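HP0958 (Helicobacter pylori, PDB 3NA7) probably acts in flagellar biogenesis as an export chaperone and post-transcriptional regulator, combining a long coiled-coil hairpin with a zinc-ribbon domain. Local coordinates at residues A[179-184]-A[191-196]. Numbering follows the deposited sequence.
Sequences SFYERI and TSIVTI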
loop_
_atom_site.group_PDB
_atom_site.type_symbol
_atom_site.label_atom_id
_atom_site.label_comp_id
_atom_site.label_asym_id
_atom_site.label_seq_id
_atom_site.Cartn_x
_atom_site.Cartn_y
_atom_site.Cartn_z
ATOM N N SER A 179 -16.621 -2.467 33.948
ATOM C CA SER A 179 -16.557 -1.095 33.449
ATOM C C SER A 179 -15.226 -0.445 33.707
ATOM O O SER A 179 -14.797 0.435 32.966
ATOM C CB SER A 179 -17.637 -0.249 34.108
ATOM O OG SER A 179 -18.888 -0.602 33.571
ATOM N N PHE A 180 -14.596 -0.855 34.795
ATOM C CA PHE A 180 -13.288 -0.369 35.138
ATOM C C PHE A 180 -12.322 -0.929 34.095
ATOM O O PHE A 180 -11.455 -0.224 33.600
ATOM C CB PHE A 180 -12.929 -0.862 36.547
ATOM C CG PHE A 180 -11.795 -0.124 37.167
ATOM C CD1 PHE A 180 -12.001 1.121 37.764
ATOM C CD2 PHE A 180 -10.511 -0.660 37.142
ATOM C CE1 PHE A 180 -10.930 1.828 38.343
ATOM C CE2 PHE A 180 -9.432 0.034 37.719
ATOM C CZ PHE A 180 -9.643 1.283 38.317
ATOM N N TYR A 181 -12.498 -2.211 33.775
ATOM C CA TYR A 181 -11.806 -2.871 32.688
ATOM C C TYR A 181 -12.051 -2.153 31.348
ATOM O O TYR A 181 -11.092 -1.696 30.708
ATOM C CB TYR A 181 -12.226 -4.350 32.601
ATOM C CG TYR A 181 -11.674 -5.075 31.388
ATOM C CD1 TYR A 181 -10.292 -5.261 31.234
ATOM C CD2 TYR A 181 -12.523 -5.580 30.408
ATOM C CE1 TYR A 181 -9.768 -5.923 30.121
ATOM C CE2 TYR A 181 -12.018 -6.235 29.284
ATOM C CZ TYR A 181 -10.639 -6.405 29.152
ATOM O OH TYR A 181 -10.121 -7.056 28.061
ATOM N N GLU A 182 -13.312 -2.022 30.943
ATOM C CA GLU A 182 -13.628 -1.345 29.661
ATOM C C GLU A 182 -13.120 0.094 29.555
ATOM O O GLU A 182 -12.605 0.480 28.527
ATOM C CB GLU A 182 -15.106 -1.446 29.305
ATOM C CG GLU A 182 -15.547 -2.891 28.990
ATOM C CD GLU A 182 -14.981 -3.429 27.661
ATOM O OE1 GLU A 182 -14.963 -2.691 26.654
ATOM O OE2 GLU A 182 -14.566 -4.599 27.619
ATOM N N ARG A 183 -13.200 0.871 30.625
ATOM C CA ARG A 183 -12.667 2.243 30.571
ATOM C C ARG A 183 -11.170 2.257 30.198
ATOM O O ARG A 183 -10.731 3.062 29.377
ATOM C CB ARG A 183 -12.915 2.959 31.900
ATOM C CG ARG A 183 -12.330 4.383 31.994
ATOM C CD ARG A 183 -12.852 5.106 33.257
ATOM N NE ARG A 183 -12.477 4.395 34.482
ATOM C CZ ARG A 183 -12.837 4.737 35.721
ATOM N NH1 ARG A 183 -13.605 5.801 35.957
ATOM N NH2 ARG A 183 -12.416 4.002 36.736
ATOM N N ILE A 184 -10.398 1.343 30.781
ATOM C CA ILE A 184 -8.973 1.251 30.460
ATOM C C ILE A 184 -8.734 0.680 29.061
ATOM O O ILE A 184 -7.850 1.136 28.327
ATOM C CB ILE A 184 -8.161 0.547 31.595
ATOM C CG1 ILE A 184 -7.970 1.541 32.754
ATOM C CG2 ILE A 184 -6.811 0.024 31.055
ATOM C CD1 ILE A 184 -8.052 0.971 34.184
ATOM N N THR A 191 -3.232 -4.322 26.182
ATOM C CA THR A 191 -2.238 -4.126 27.230
ATOM C C THR A 191 -2.931 -3.580 28.476
ATOM O O THR A 191 -2.308 -2.904 29.290
ATOM C CB THR A 191 -1.095 -3.162 26.802
ATOM O OG1 THR A 191 -1.540 -1.804 26.902
ATOM C CG2 THR A 191 -0.628 -3.460 25.365
ATOM N N SER A 192 -4.233 -3.848 28.588
ATOM C CA SER A 192 -5.069 -3.347 29.702
ATOM C C SER A 192 -4.714 -3.981 31.034
ATOM O O SER A 192 -4.688 -3.295 32.056
ATOM C CB SER A 192 -6.557 -3.568 29.409
ATOM O OG SER A 192 -7.017 -2.645 28.428
ATOM N N ILE A 193 -4.443 -5.287 31.014
ATOM C CA ILE A 193 -4.013 -6.004 32.213
ATOM C C ILE A 193 -2.610 -6.544 32.024
ATOM O O ILE A 193 -2.362 -7.330 31.116
ATOM C CB ILE A 193 -4.947 -7.183 32.535
ATOM C CG1 ILE A 193 -6.390 -6.707 32.643
ATOM C CG2 ILE A 193 -4.498 -7.915 33.816
ATOM C CD1 ILE A 193 -7.382 -7.859 32.633
ATOM N N VAL A 194 -1.695 -6.140 32.897
ATOM C CA VAL A 194 -0.293 -6.536 32.762
ATOM C C VAL A 194 0.302 -7.122 34.044
ATOM O O VAL A 194 -0.121 -6.775 35.144
ATOM C CB VAL A 194 0.560 -5.378 32.239
ATOM C CG1 VAL A 194 0.264 -5.149 30.742
ATOM C CG2 VAL A 194 0.325 -4.094 33.072
ATOM N N THR A 195 1.275 -8.019 33.888
ATOM C CA THR A 195 2.009 -8.574 35.023
ATOM C C THR A 195 3.169 -7.650 35.400
ATOM O O THR A 195 3.635 -6.881 34.570
ATOM C CB THR A 195 2.559 -9.967 34.696
ATOM O OG1 THR A 195 3.676 -9.844 33.808
ATOM C CG2 THR A 195 1.486 -10.837 34.036
ATOM N N ILE A 196 3.631 -7.711 36.646
ATOM C CA ILE A 196 4.842 -6.977 37.018
ATOM C C ILE A 196 6.063 -7.788 36.586
ATOM O O ILE A 196 6.159 -8.973 36.903
ATOM C CB ILE A 196 4.947 -6.706 38.540
ATOM C CG1 ILE A 196 3.815 -5.802 39.016
ATOM C CG2 ILE A 196 6.314 -6.088 38.890
ATOM C CD1 ILE A 196 3.820 -5.528 40.514
#
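S192 meets both Y181 and I184, two residues three apart on helix 175-188, and it is here that the backbones come nearest, with 6.1 Å between the CA atoms of S192 and I184. Its CB points toward the helix and lies 4.0 Å from CE1 of Y181, oblique to the ring. One bond further out, S192 OG is 3.8 Å from I184 CG2. OG is hydrogen-bonded to K189 O, just after helix 175-188, and its touch on I184 is van der Waals packing. One residue on, I193 reaches the ring with the end of its chain: I193 CD1 sits 4.0 Å from Y181 CE1 and 4.1 Å from Y181 CD1. The extended second torsion (chi2 167°) carries CD1 outward from the strand, and the two side chains cross at about a right angle. Y181 is fixed at its far end by a hydrogen bond from OH to D17, while L10 and S14 of helix 4-22 touch both Y181 and I193. No hydrogen bond joins the two segments, and all four touching residues are buried. From V194 onward the chain departs from the helix; backbone bonds of S192 and V194 with I231, and of V194 and I196 with Y233, pair it with strand 231-233. With the zinc ion about 10 Å from the I184 side chain, the contact thus joins helix 175-188, which follows the long coiled-coil helices, to the edge strand 193-195 of the small mixed sheet beside the C201, C204, C225 and C228 site of the C4 zinc ribbon.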